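Local structure of Baccell_00875 (Bacteroides cellulosilyticus DSM 14838, 5NO8) at residues F77-G82 with V137-V142; L188-T193 with W237-H242; R389-E394 with S438-K443. The protein is a polysaccharide lyase that probably removes the L-rhamnose caps attached to glucuronic acid in complex arabinogalactan proteins. One frame throughout, in Å; residues are numbered along the deposited sequence.

Contact 1 (F77-G82 with V137-V142); sequences FTVVKG and VSLYDV
Leu139 CD2 is the bump in the middle of this pairing, lodged in the hollow between Val79 and Phe77. Leu139 CD2 lies 3.6 Å from Val79 CB and, a little further round, 3.8 Å from Phe77 CD1, which it approaches obliquely. With Leu139 CG beside its own backbone N (chi1 -59°), the branch leans across to the neighbouring strand instead of standing straight off the sheet. Val79 CG2 fits next to it, 3.9 Å from Val137 CB. Beyond, Val137 CG1 lies alongside the bent Lys81 chain, 3.6 Å from Lys81 CG, while the amine goes on to a salt bridge with Asp109. The strands run antiparallel: Thr78/Tyr140 and Val80/Ser138 are hydrogen-bonded pairs, and Val79/Leu139 between them is a non-hydrogen-bonded pair. Ile110 of strand 110-119, in another sheet, presses on Phe77, Val137 and Leu139, so this apolar face is packed sheet against sheet, as in a beta-sandwich. The other face is more open and more polar. There Val80 CG2 butts against the edge of the Tyr140 ring, near its plane and 3.7 Å from Tyr140 CD2, and Thr78 and Ser138 stand on the same side. One water joins Thr78 OG1 to Asp141 O; a second donates to Val80 O and also bonds Ser138 OG. At Asp141 the chain turns a corner, its carboxylate held by Lys664 and Tyr663. Past that corner Val142 CG2 comes up beside the base of the Phe77 side chain, 3.9 Å from Phe77 CB.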
loop_
_atom_site.group_PDB
_atom_site.type_symbol
_atom_site.label_atom_id
_atom_site.label_comp_id
_atom_site.label_asym_id
_atom_site.label_seq_id
_atom_site.Cartn_x
_atom_site.Cartn_y
_atom_site.Cartn_z
ATOM N N PHE A 77 2.634 9.963 25.795
ATOM C CA PHE A 77 1.657 9.087 26.414
ATOM C C PHE A 77 0.608 9.956 27.057
ATOM O O PHE A 77 0.846 11.139 27.362
ATOM C CB PHE A 77 2.302 8.155 27.455
ATOM C CG PHE A 77 3.027 8.888 28.549
ATOM C CD1 PHE A 77 2.332 9.424 29.613
ATOM C CD2 PHE A 77 4.396 9.082 28.491
ATOM C CE1 PHE A 77 2.987 10.123 30.625
ATOM C CE2 PHE A 77 5.046 9.775 29.506
ATOM C CZ PHE A 77 4.341 10.296 30.559
ATOM N N THR A 78 -0.559 9.375 27.247
ATOM C CA THR A 78 -1.617 10.009 28.001
ATOM C C THR A 78 -1.729 9.309 29.329
ATOM O O THR A 78 -2.041 8.122 29.372
ATOM C CB THR A 78 -2.931 9.966 27.219
ATOM O OG1 THR A 78 -2.763 10.693 25.998
ATOM C CG2 THR A 78 -4.076 10.562 28.031
ATOM N N VAL A 79 -1.555 10.044 30.418
ATOM C CA VAL A 79 -1.582 9.469 31.744
ATOM C C VAL A 79 -2.918 9.798 32.402
ATOM O O VAL A 79 -3.398 10.935 32.378
ATOM C CB VAL A 79 -0.355 9.833 32.609
ATOM C CG1 VAL A 79 -0.152 11.297 32.734
ATOM C CG2 VAL A 79 -0.460 9.199 33.989
ATOM N N VAL A 80 -3.516 8.766 32.955
ATOM C CA VAL A 80 -4.820 8.864 33.573
ATOM C C VAL A 80 -4.778 8.352 35.000
ATOM O O VAL A 80 -4.329 7.229 35.264
ATOM C CB VAL A 80 -5.843 8.034 32.779
ATOM C CG1 VAL A 80 -7.192 8.038 33.492
ATOM C CG2 VAL A 80 -5.990 8.589 31.373
ATOM N N LYS A 81 -5.257 9.184 35.930
ATOM C CA LYS A 81 -5.376 8.861 37.343
ATOM C C LYS A 81 -6.738 9.354 37.738
ATOM O O LYS A 81 -6.936 10.562 37.903
ATOM C CB LYS A 81 -4.330 9.602 38.187
ATOM C CG LYS A 81 -2.911 9.125 38.040
ATOM C CD LYS A 81 -2.015 9.664 39.164
ATOM C CE LYS A 81 -1.960 11.173 39.205
ATOM N NZ LYS A 81 -0.758 11.665 39.952
ATOM N N GLY A 82 -7.697 8.449 37.824
ATOM C CA GLY A 82 -9.097 8.853 38.037
ATOM C C GLY A 82 -9.562 9.799 36.938
ATOM O O GLY A 82 -9.316 9.556 35.745
ATOM N N VAL A 137 -1.345 4.349 37.815
ATOM C CA VAL A 137 -1.662 5.145 36.641
ATOM C C VAL A 137 -2.001 4.214 35.483
ATOM O O VAL A 137 -1.481 3.091 35.394
ATOM C CB VAL A 137 -0.498 6.062 36.222
ATOM C CG1 VAL A 137 -0.112 6.994 37.380
ATOM C CG2 VAL A 137 0.720 5.278 35.768
ATOM N N SER A 138 -2.869 4.702 34.596
ATOM C CA SER A 138 -3.121 4.067 33.309
ATOM C C SER A 138 -2.489 4.940 32.234
ATOM O O SER A 138 -2.573 6.164 32.301
ATOM C CB SER A 138 -4.600 3.891 33.064
ATOM O OG SER A 138 -5.180 2.995 33.996
ATOM N N LEU A 139 -1.769 4.337 31.311
ATOM C CA LEU A 139 -1.171 5.073 30.202
ATOM C C LEU A 139 -1.875 4.628 28.934
ATOM O O LEU A 139 -1.957 3.424 28.680
ATOM C CB LEU A 139 0.332 4.778 30.066
ATOM C CG LEU A 139 1.184 5.120 31.319
ATOM C CD1 LEU A 139 2.664 4.869 31.067
ATOM C CD2 LEU A 139 0.931 6.565 31.752
ATOM N N TYR A 140 -2.368 5.585 28.160
ATOM C CA TYR A 140 -3.001 5.314 26.904
ATOM C C TYR A 140 -2.237 6.027 25.793
ATOM O O TYR A 140 -1.610 7.075 26.021
ATOM C CB TYR A 140 -4.424 5.822 26.940
ATOM C CG TYR A 140 -5.334 5.141 27.906
ATOM C CD1 TYR A 140 -6.032 3.985 27.533
ATOM C CD2 TYR A 140 -5.515 5.611 29.196
ATOM C CE1 TYR A 140 -6.900 3.376 28.401
ATOM C CE2 TYR A 140 -6.381 4.987 30.082
ATOM C CZ TYR A 140 -7.061 3.855 29.667
ATOM O OH TYR A 140 -7.945 3.244 30.504
ATOM N N ASP A 141 -2.312 5.486 24.574
ATOM C CA ASP A 141 -1.653 6.101 23.413
ATOM C C ASP A 141 -0.192 6.431 23.727
ATOM O O ASP A 141 0.275 7.570 23.604
ATOM C CB ASP A 141 -2.446 7.320 22.937
ATOM C CG ASP A 141 -3.606 6.928 22.026
ATOM O OD1 ASP A 141 -4.111 5.781 22.191
ATOM O OD2 ASP A 141 -3.968 7.725 21.114
ATOM N N VAL A 142 0.495 5.391 24.129
ATOM C CA VAL A 142 1.918 5.435 24.455
ATOM C C VAL A 142 2.662 5.117 23.152
ATOM O O VAL A 142 2.385 4.099 22.526
ATOM C CB VAL A 142 2.294 4.363 25.499
ATOM C CG1 VAL A 142 3.779 4.480 25.871
ATOM C CG2 VAL A 142 1.389 4.467 26.714
HETATM O O HOH W 1 -0.725 10.123 24.181
HETATM O O HOH W 2 -5.720 4.911 35.896
#

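Contact 2 (L188-T193 with W237-H242); sequences LGLVVT and WHVFAH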
loop_
_atom_site.group_PDB
_atom_site.type_symbol
_atom_site.label_atom_id
_atom_site.label_comp_id
_atom_site.label_asym_id
_atom_site.label_seq_id
_atom_site.Cartn_x
_atom_site.Cartn_y
_atom_site.Cartn_z
ATOM N N LEU A 188 17.946 -1.883 6.447
ATOM C CA LEU A 188 17.861 -1.777 7.885
ATOM C C LEU A 188 16.653 -2.534 8.423
ATOM O O LEU A 188 15.593 -2.518 7.820
ATOM C CB LEU A 188 17.737 -0.314 8.263
ATOM C CG LEU A 188 18.050 0.091 9.701
ATOM C CD1 LEU A 188 19.543 0.119 9.914
ATOM C CD2 LEU A 188 17.484 1.463 10.018
ATOM N N GLY A 189 16.837 -3.114 9.595
ATOM C CA GLY A 189 15.791 -3.815 10.304
ATOM C C GLY A 189 15.679 -3.328 11.730
ATOM O O GLY A 189 16.667 -2.871 12.322
ATOM N N LEU A 190 14.467 -3.447 12.270
ATOM C CA LEU A 190 14.191 -3.204 13.675
ATOM C C LEU A 190 13.366 -4.396 14.108
ATOM O O LEU A 190 12.323 -4.653 13.501
ATOM C CB LEU A 190 13.397 -1.913 13.871
ATOM C CG LEU A 190 13.001 -1.536 15.312
ATOM C CD1 LEU A 190 12.730 -0.041 15.408
ATOM C CD2 LEU A 190 11.760 -2.300 15.801
ATOM N N VAL A 191 13.846 -5.115 15.123
ATOM C CA VAL A 191 13.180 -6.292 15.648
ATOM C C VAL A 191 12.928 -6.076 17.127
ATOM O O VAL A 191 13.880 -5.841 17.891
ATOM C CB VAL A 191 14.012 -7.553 15.405
ATOM C CG1 VAL A 191 13.494 -8.752 16.207
ATOM C CG2 VAL A 191 13.994 -7.871 13.922
ATOM N N VAL A 192 11.659 -6.166 17.519
ATOM C CA VAL A 192 11.295 -6.065 18.949
ATOM C C VAL A 192 11.694 -7.359 19.656
ATOM O O VAL A 192 11.348 -8.489 19.249
ATOM C CB VAL A 192 9.785 -5.773 19.139
ATOM C CG1 VAL A 192 9.345 -5.907 20.608
ATOM C CG2 VAL A 192 9.433 -4.432 18.549
ATOM N N THR A 193 12.428 -7.200 20.753
ATOM C CA THR A 193 12.901 -8.334 21.546
ATOM C C THR A 193 12.402 -8.376 22.970
ATOM O O THR A 193 12.540 -9.399 23.600
ATOM C CB THR A 193 14.443 -8.365 21.562
ATOM O OG1 THR A 193 14.969 -7.078 21.946
ATOM C CG2 THR A 193 14.942 -8.701 20.159
ATOM N N TRP A 237 14.363 -3.169 21.457
ATOM C CA TRP A 237 14.500 -3.612 20.091
ATOM C C TRP A 237 15.944 -3.553 19.641
ATOM O O TRP A 237 16.758 -2.884 20.281
ATOM C CB TRP A 237 13.596 -2.826 19.164
ATOM C CG TRP A 237 13.720 -1.299 19.174
ATOM C CD1 TRP A 237 14.857 -0.547 19.137
ATOM C CD2 TRP A 237 12.636 -0.367 19.167
ATOM N NE1 TRP A 237 14.553 0.780 19.132
ATOM C CE2 TRP A 237 13.194 0.924 19.145
ATOM C CE3 TRP A 237 11.252 -0.501 19.145
ATOM C CZ2 TRP A 237 12.410 2.075 19.106
ATOM C CZ3 TRP A 237 10.468 0.656 19.124
ATOM C CH2 TRP A 237 11.053 1.911 19.116
ATOM N N HIS A 238 16.225 -4.274 18.553
ATOM C CA HIS A 238 17.523 -4.278 17.895
ATOM C C HIS A 238 17.350 -3.629 16.530
ATOM O O HIS A 238 16.419 -4.002 15.812
ATOM C CB HIS A 238 17.969 -5.687 17.646
ATOM C CG HIS A 238 18.402 -6.415 18.864
ATOM N ND1 HIS A 238 19.556 -7.161 18.894
ATOM C CD2 HIS A 238 17.854 -6.516 20.096
ATOM C CE1 HIS A 238 19.698 -7.707 20.092
ATOM N NE2 HIS A 238 18.669 -7.347 20.836
ATOM N N VAL A 239 18.232 -2.680 16.201
ATOM C CA VAL A 239 18.299 -2.024 14.907
ATOM C C VAL A 239 19.596 -2.431 14.235
ATOM O O VAL A 239 20.654 -2.399 14.853
ATOM C CB VAL A 239 18.203 -0.504 15.057
ATOM C CG1 VAL A 239 18.335 0.170 13.701
ATOM C CG2 VAL A 239 16.890 -0.138 15.722
ATOM N N PHE A 240 19.512 -2.904 12.994
ATOM C CA PHE A 240 20.660 -3.607 12.396
ATOM C C PHE A 240 20.604 -3.569 10.876
ATOM O O PHE A 240 19.545 -3.466 10.268
ATOM C CB PHE A 240 20.689 -5.080 12.827
ATOM C CG PHE A 240 19.411 -5.818 12.517
ATOM C CD1 PHE A 240 18.355 -5.811 13.442
ATOM C CD2 PHE A 240 19.240 -6.501 11.319
ATOM C CE1 PHE A 240 17.173 -6.473 13.172
ATOM C CE2 PHE A 240 18.038 -7.161 11.039
ATOM C CZ PHE A 240 17.008 -7.150 11.967
ATOM N N ALA A 241 21.782 -3.690 10.284
ATOM C CA ALA A 241 21.922 -3.767 8.852
ATOM C C ALA A 241 21.589 -5.176 8.394
ATOM O O ALA A 241 21.848 -6.143 9.091
ATOM C CB ALA A 241 23.362 -3.441 8.466
ATOM N N HIS A 242 21.035 -5.286 7.200
ATOM C CA HIS A 242 20.804 -6.572 6.583
ATOM C C HIS A 242 20.860 -6.491 5.068
ATOM O O HIS A 242 20.897 -5.418 4.490
ATOM C CB HIS A 242 19.497 -7.225 7.094
ATOM C CG HIS A 242 18.251 -6.554 6.620
ATOM N ND1 HIS A 242 17.727 -6.765 5.364
ATOM C CD2 HIS A 242 17.437 -5.647 7.217
ATOM C CE1 HIS A 242 16.623 -6.051 5.221
ATOM N NE2 HIS A 242 16.434 -5.351 6.326
#
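Leu188, paired in register with Ala241 in the interior of an eight-stranded antiparallel sheet, where strands 187-194 and 232-242 lie side by side, reaches diagonally to Val239, Leu188 CD1 lying 4.0 Å from Val239 CG1 on the face that also carries Leu190 and Trp237. Gly189 comes next, in a hydrogen-bonded pair with Phe240: each backbone N donates to the other's O. Phe240 CG stands between its backbone N and carbonyl carbon (chi1 56°), which folds the ring back over the glycine; Gly189 CA makes a CH-pi contact 4.1 Å from the ring centroid, and Gly189 O lies over the same ring, offset toward its rim. This is the cross-strand cover known as aromatic rescue of glycine, and a CB on Gly189 would collide with Phe240 CZ. His242 turns the edge of its imidazole to the same backbone, its CD2 3.5 Å from Gly189 N, while its ND1 bonds Gly244 N. At Leu190 the CD1 methyl sits over the five-membered ring of Trp237, 3.9 Å from its centroid and 15° off the normal; the indole is held by Glu125 at NE1. Val191 forms the second hydrogen-bonded pair, with His238, its N and O both bonded, and Val191 CG2 meets the edge of the Phe240 ring in its plane, 3.6 Å from Phe240 CE1. Cutting Phe240 back to an alanine is likely to strip Gly189 of its cover and open a gap between Val191 and Phe248 of helix 245-254, which packs on this ring. Val192 CG2 lies more loosely at the rim of the indole. The Thr193 and His238 side chains cross at about a right angle, Thr193 OG1, bonded to Glu236, at the imidazole's edge and Thr193 CG2 3.6 Å from His238 CD2.

Contact 3 (R389-E394 with S438-K443); sequences RDEGAE and SSVDQK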
loop_
_atom_site.group_PDB
_atom_site.type_symbol
_atom_site.label_atom_id
_atom_site.label_comp_id
_atom_site.label_asym_id
_atom_site.label_seq_id
_atom_site.Cartn_x
_atom_site.Cartn_y
_atom_site.Cartn_z
ATOM N N ARG A 389 -13.284 13.547 -8.085
ATOM C CA ARG A 389 -14.585 12.972 -7.759
ATOM C C ARG A 389 -15.563 13.187 -8.924
ATOM O O ARG A 389 -16.788 13.175 -8.730
ATOM C CB ARG A 389 -15.118 13.592 -6.463
ATOM C CG ARG A 389 -14.230 13.321 -5.246
ATOM C CD ARG A 389 -14.375 14.369 -4.142
ATOM N NE ARG A 389 -13.529 14.000 -3.005
ATOM C CZ ARG A 389 -12.209 14.179 -2.932
ATOM N NH1 ARG A 389 -11.538 14.780 -3.929
ATOM N NH2 ARG A 389 -11.539 13.756 -1.845
ATOM N N ASP A 390 -15.016 13.339 -10.132
ATOM C CA ASP A 390 -15.832 13.662 -11.286
ATOM C C ASP A 390 -16.239 12.390 -12.034
ATOM O O ASP A 390 -15.984 11.277 -11.565
ATOM C CB ASP A 390 -15.150 14.765 -12.157
ATOM C CG ASP A 390 -13.989 14.274 -13.025
ATOM O OD1 ASP A 390 -13.637 13.068 -13.122
ATOM O OD2 ASP A 390 -13.365 15.175 -13.644
ATOM N N GLU A 391 -16.879 12.575 -13.180
ATOM C CA GLU A 391 -17.580 11.519 -13.907
ATOM C C GLU A 391 -16.733 10.778 -14.951
ATOM O O GLU A 391 -17.261 9.948 -15.709
ATOM C CB GLU A 391 -18.860 12.127 -14.542
ATOM C CG GLU A 391 -18.615 13.227 -15.572
ATOM C CD GLU A 391 -18.640 14.645 -15.010
ATOM O OE1 GLU A 391 -18.211 14.873 -13.839
ATOM O OE2 GLU A 391 -19.073 15.557 -15.769
ATOM N N GLY A 392 -15.424 11.052 -15.001
ATOM C CA GLY A 392 -14.522 10.399 -15.942
ATOM C C GLY A 392 -13.255 9.941 -15.247
ATOM O O GLY A 392 -13.294 9.530 -14.070
ATOM N N ALA A 393 -12.133 10.033 -15.959
ATOM C CA ALA A 393 -10.812 9.690 -15.433
ATOM C C ALA A 393 -10.803 8.265 -14.853
ATOM O O ALA A 393 -11.194 7.324 -15.550
ATOM C CB ALA A 393 -10.342 10.736 -14.416
ATOM N N GLU A 394 -10.424 8.095 -13.589
ATOM C CA GLU A 394 -10.298 6.753 -13.035
ATOM C C GLU A 394 -11.634 6.008 -12.950
ATOM O O GLU A 394 -11.625 4.787 -12.768
ATOM C CB GLU A 394 -9.705 6.800 -11.616
ATOM C CG GLU A 394 -8.216 7.024 -11.524
ATOM C CD GLU A 394 -7.781 8.481 -11.558
ATOM O OE1 GLU A 394 -8.580 9.398 -11.907
ATOM O OE2 GLU A 394 -6.596 8.700 -11.223
ATOM N N SER A 438 -12.314 14.578 -18.470
ATOM C CA SER A 438 -12.893 13.775 -17.395
ATOM C C SER A 438 -14.267 14.289 -16.929
ATOM O O SER A 438 -14.897 13.641 -16.097
ATOM C CB SER A 438 -11.893 13.701 -16.230
ATOM O OG SER A 438 -11.773 14.949 -15.549
ATOM N N SER A 439 -14.731 15.448 -17.427
ATOM C CA SER A 439 -16.060 15.956 -17.103
ATOM C C SER A 439 -16.753 16.566 -18.346
ATOM O O SER A 439 -16.085 16.903 -19.338
ATOM C CB SER A 439 -16.001 16.951 -15.936
ATOM O OG SER A 439 -15.209 18.087 -16.272
ATOM N N VAL A 440 -18.084 16.643 -18.281
ATOM C CA VAL A 440 -18.920 17.036 -19.433
ATOM C C VAL A 440 -18.712 18.500 -19.858
ATOM O O VAL A 440 -18.831 18.805 -21.035
ATOM C CB VAL A 440 -20.423 16.762 -19.217
ATOM C CG1 VAL A 440 -20.665 15.267 -18.958
ATOM C CG2 VAL A 440 -21.011 17.596 -18.077
ATOM N N ASP A 441 -18.397 19.377 -18.912
ATOM C CA ASP A 441 -17.967 20.760 -19.231
ATOM C C ASP A 441 -16.738 20.846 -20.171
ATOM O O ASP A 441 -16.615 21.798 -20.946
ATOM C CB ASP A 441 -17.685 21.565 -17.946
ATOM C CG ASP A 441 -16.675 20.875 -17.020
ATOM O OD1 ASP A 441 -17.106 19.987 -16.249
ATOM O OD2 ASP A 441 -15.466 21.208 -17.067
ATOM N N GLN A 442 -15.835 19.871 -20.080
ATOM C CA GLN A 442 -14.574 19.849 -20.827
ATOM C C GLN A 442 -13.707 21.117 -20.593
ATOM O O GLN A 442 -12.873 21.454 -21.437
ATOM C CB GLN A 442 -14.811 19.604 -22.331
ATOM C CG GLN A 442 -15.601 18.335 -22.657
ATOM C CD GLN A 442 -15.646 18.005 -24.146
ATOM O OE1 GLN A 442 -15.173 18.770 -24.988
ATOM N NE2 GLN A 442 -16.229 16.855 -24.477
ATOM N N LYS A 443 -13.920 21.790 -19.455
ATOM C CA LYS A 443 -13.168 22.988 -19.056
ATOM C C LYS A 443 -12.046 22.607 -18.097
ATOM O O LYS A 443 -11.190 23.435 -17.786
ATOM C CB LYS A 443 -14.094 24.035 -18.404
#
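Asp390 OD1 is gripped by two groups, Gly392 N and, in a salt bridge, the guanidinium of Arg395, while its twin OD2 crosses to Ser438. Gly392 N donates to Asp390 OD1 from above the carboxylate plane at a long 3.3 Å, closing an Asx turn. The hydroxyl of Ser438 donates to the second oxygen, with Ser438 OG a very short 2.5 Å from Asp390 OD2. Ser438 O lies over a face of the same carboxylate, 3.3 Å from Asp390 CG and about as far from both oxygens, an approach of acceptor to acceptor, probably offset by the donors on the carboxylate. Gly392 lies so close in front of this carbonyl oxygen that a CB there would strike Ser438 O. Ala393 CB adds an apolar touch on Ser438 CB.

The second link is made by Glu391. Its chain bends sharply at chi2 (-93°), carrying the carboxylate along the backbone of Ser439 to Val440. Val440 N donates to Glu391 OE2 at 2.9 Å with an N-H...O angle of 163°, from 43° out of the carboxylate plane; both Val440 methyls lie close to that oxygen, and Phe424 touches the two side chains. On the far side Asp441 ties its own loop, taking Ser439 OG on OD1 and Lys443 N on OD2, the latter an Asx turn. The contact thus joins the loop entering helix 396-409 to the loop leaving helix 412-429, at the end where these two consecutive helices, probably a hairpin, begin and finish. Across it, both carboxylates are answered by neutral donors, a hydroxyl and a backbone N-H, and Glu391 OE2 stays 4.9 Å from the like-charged Asp441 OD1, so the link probably depends on the loops keeping their shape.

Overall arrangement
Contacts 1 and 2 belong to the beta-rich N-terminal part of the chain, in two different sheets, with centres 28 Å apart and nearest atoms about 9 Å apart. Strand 110-119 relates them: it is a member of the sheet of contact 2, and its Ile110 packs on contact 1. Contact 3 lies in the helical part, 49 Å from contact 1 and 47 Å from contact 2 between centres, on the opposite side of the chain's centre from contact 2. All three follow one another along the chain without overlap. A glycerol, probably from the crystallisation liquor, bonds Thr78 in contact 1; it does not by itself mark the active site.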